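Glycosylation Associate Protein 2 (PDB 6OYC) probably takes part in the glycosylation and accessory Sec export of serine-rich adhesins, as one component of the Gap123 complex. Local coordinates at residues S61-T66 with E99-S104. Residues are numbered along the deposited sequence; the frame is centred on the assembly and turned at random.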
loop_
_atom_site.group_PDB
_atom_site.type_symbol
_atom_site.label_atom_id
_atom_site.label_comp_id
_atom_site.label_asym_id
_atom_site.label_seq_id
_atom_site.Cartn_x
_atom_site.Cartn_y
_atom_site.Cartn_z
ATOM N N SER B 61 19.613 -10.074 3.091
ATOM C CA SER B 61 18.215 -9.678 3.000
ATOM C C SER B 61 17.438 -9.880 4.296
ATOM O O SER B 61 16.337 -9.325 4.445
ATOM C CB SER B 61 17.541 -10.452 1.861
ATOM O OG SER B 61 17.940 -9.928 0.616
ATOM N N ALA B 62 17.970 -10.651 5.237
ATOM C CA ALA B 62 17.289 -10.801 6.514
ATOM C C ALA B 62 18.291 -11.157 7.599
ATOM O O ALA B 62 19.328 -11.786 7.343
ATOM C CB ALA B 62 16.183 -11.864 6.453
ATOM N N LEU B 63 17.960 -10.745 8.815
ATOM C CA LEU B 63 18.668 -11.146 10.023
ATOM C C LEU B 63 17.732 -12.053 10.807
ATOM O O LEU B 63 16.653 -11.622 11.229
ATOM C CB LEU B 63 19.073 -9.924 10.855
ATOM C CG LEU B 63 19.638 -10.203 12.257
ATOM C CD1 LEU B 63 20.903 -11.038 12.136
ATOM C CD2 LEU B 63 19.906 -8.888 13.039
ATOM N N LEU B 64 18.136 -13.299 11.002
ATOM C CA LEU B 64 17.294 -14.280 11.671
ATOM C C LEU B 64 17.843 -14.510 13.071
ATOM O O LEU B 64 18.950 -15.033 13.237
ATOM C CB LEU B 64 17.218 -15.588 10.887
ATOM C CG LEU B 64 16.444 -16.666 11.651
ATOM C CD1 LEU B 64 15.028 -16.193 12.000
ATOM C CD2 LEU B 64 16.421 -17.968 10.874
ATOM N N LEU B 65 17.061 -14.145 14.070
ATOM C CA LEU B 65 17.473 -14.252 15.465
ATOM C C LEU B 65 16.722 -15.427 16.080
ATOM O O LEU B 65 15.495 -15.388 16.211
ATOM C CB LEU B 65 17.196 -12.941 16.207
ATOM C CG LEU B 65 17.938 -11.710 15.666
ATOM C CD1 LEU B 65 17.566 -10.424 16.435
ATOM C CD2 LEU B 65 19.449 -11.934 15.690
ATOM N N THR B 66 17.444 -16.479 16.442
ATOM C CA THR B 66 16.772 -17.681 16.917
ATOM C C THR B 66 16.804 -17.853 18.431
ATOM O O THR B 66 16.215 -18.819 18.921
ATOM C CB THR B 66 17.360 -18.932 16.252
ATOM O OG1 THR B 66 18.767 -19.007 16.522
ATOM C CG2 THR B 66 17.118 -18.913 14.725
ATOM N N GLU B 99 15.258 -6.472 23.264
ATOM C CA GLU B 99 13.974 -5.884 22.909
ATOM C C GLU B 99 14.159 -4.520 22.254
ATOM O O GLU B 99 13.438 -4.179 21.309
ATOM C CB GLU B 99 13.068 -5.783 24.135
ATOM C CG GLU B 99 12.031 -4.657 24.060
ATOM C CD GLU B 99 10.891 -4.958 23.087
ATOM O OE1 GLU B 99 10.321 -6.076 23.141
ATOM O OE2 GLU B 99 10.557 -4.072 22.263
ATOM N N GLU B 100 15.129 -3.729 22.723
ATOM C CA GLU B 100 15.357 -2.429 22.094
ATOM C C GLU B 100 15.713 -2.606 20.632
ATOM O O GLU B 100 15.223 -1.874 19.763
ATOM C CB GLU B 100 16.485 -1.665 22.789
ATOM C CG GLU B 100 16.264 -1.299 24.245
ATOM C CD GLU B 100 17.509 -0.662 24.873
ATOM O OE1 GLU B 100 17.766 -0.908 26.080
ATOM O OE2 GLU B 100 18.223 0.078 24.152
ATOM N N PHE B 101 16.582 -3.571 20.355
ATOM C CA PHE B 101 16.954 -3.877 18.984
ATOM C C PHE B 101 15.729 -4.260 18.155
ATOM O O PHE B 101 15.459 -3.650 17.113
ATOM C CB PHE B 101 17.996 -4.989 18.991
ATOM C CG PHE B 101 18.620 -5.227 17.663
ATOM C CD1 PHE B 101 19.670 -4.441 17.235
ATOM C CD2 PHE B 101 18.149 -6.229 16.833
ATOM C CE1 PHE B 101 20.255 -4.647 16.014
ATOM C CE2 PHE B 101 18.720 -6.441 15.598
ATOM C CZ PHE B 101 19.775 -5.649 15.188
ATOM N N LEU B 102 14.956 -5.251 18.620
ATOM C CA LEU B 102 13.765 -5.672 17.875
ATOM C C LEU B 102 12.851 -4.489 17.584
ATOM O O LEU B 102 12.319 -4.352 16.474
ATOM C CB LEU B 102 13.005 -6.746 18.654
ATOM C CG LEU B 102 13.781 -8.027 18.980
ATOM C CD1 LEU B 102 12.943 -8.974 19.802
ATOM C CD2 LEU B 102 14.299 -8.731 17.718
ATOM N N ARG B 103 12.681 -3.608 18.566
ATOM C CA ARG B 103 11.754 -2.503 18.396
ATOM C C ARG B 103 12.284 -1.505 17.382
ATOM O O ARG B 103 11.540 -1.032 16.513
ATOM C CB ARG B 103 11.499 -1.841 19.747
ATOM C CG ARG B 103 10.563 -0.682 19.704
ATOM C CD ARG B 103 10.343 -0.144 21.116
ATOM N NE ARG B 103 9.714 1.169 21.071
ATOM C CZ ARG B 103 8.409 1.344 20.896
ATOM N NH1 ARG B 103 7.611 0.287 20.764
ATOM N NH2 ARG B 103 7.901 2.572 20.844
ATOM N N SER B 104 13.572 -1.181 17.455
ATOM C CA SER B 104 14.097 -0.216 16.503
ATOM C C SER B 104 14.071 -0.763 15.084
ATOM O O SER B 104 14.065 0.022 14.128
ATOM C CB SER B 104 15.519 0.199 16.881
ATOM O OG SER B 104 16.441 -0.804 16.520
#
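Leu-63 of strand 62-65 and Phe-101 of helix 96-104 converge from opposing sides. The leucine methyl CD2 comes to the edge of the phenyl ring, near its plane, 3.7 Å from Phe-101 CE2. CZ of the ring is the next atom along that edge, 3.9 Å from Leu-63 CD2. The bond from CA to CB of Phe-101 already points toward the strand, and with CG anti to the backbone N (chi1 -170°) the ring carries on that way. Leu-65 adds a looser apolar contact: its CD1 lies 4.2 Å from Phe-101 CE2, oblique to the ring.

The second apolar pair is aliphatic. Leu-65 and Leu-102 run alongside one another with opposite headings, and their methyls touch at 3.9 Å, CD1 of Leu-65 to CD2 of Leu-102. All four side chains are buried.

Strand 62-65 is the middle strand of a parallel five-stranded sheet with order 2-1-3-4-5, the strand order of flavodoxin-like alpha/beta folds. Helix 96-104 lies over one face of it, in the crossover from strand 86-89 to strand 108-110. The axes of the two segments run roughly antiparallel, at 149°, and come within 12.2 Å. Leu-102 also packs on Tyr-88, and Leu-63 on Leu-9 and Val-11. Leu-64 points to the other face and touches Tyr-110.

No hydrogen bond joins the two segments. Within the helix, Ser-104 OG donates to Phe-101 O at 3.1 Å, tilted 19° from the carbonyl plane. Arg-103 bonds through NH2 to Phe-357 O and makes a cation-pi contact with the same residue.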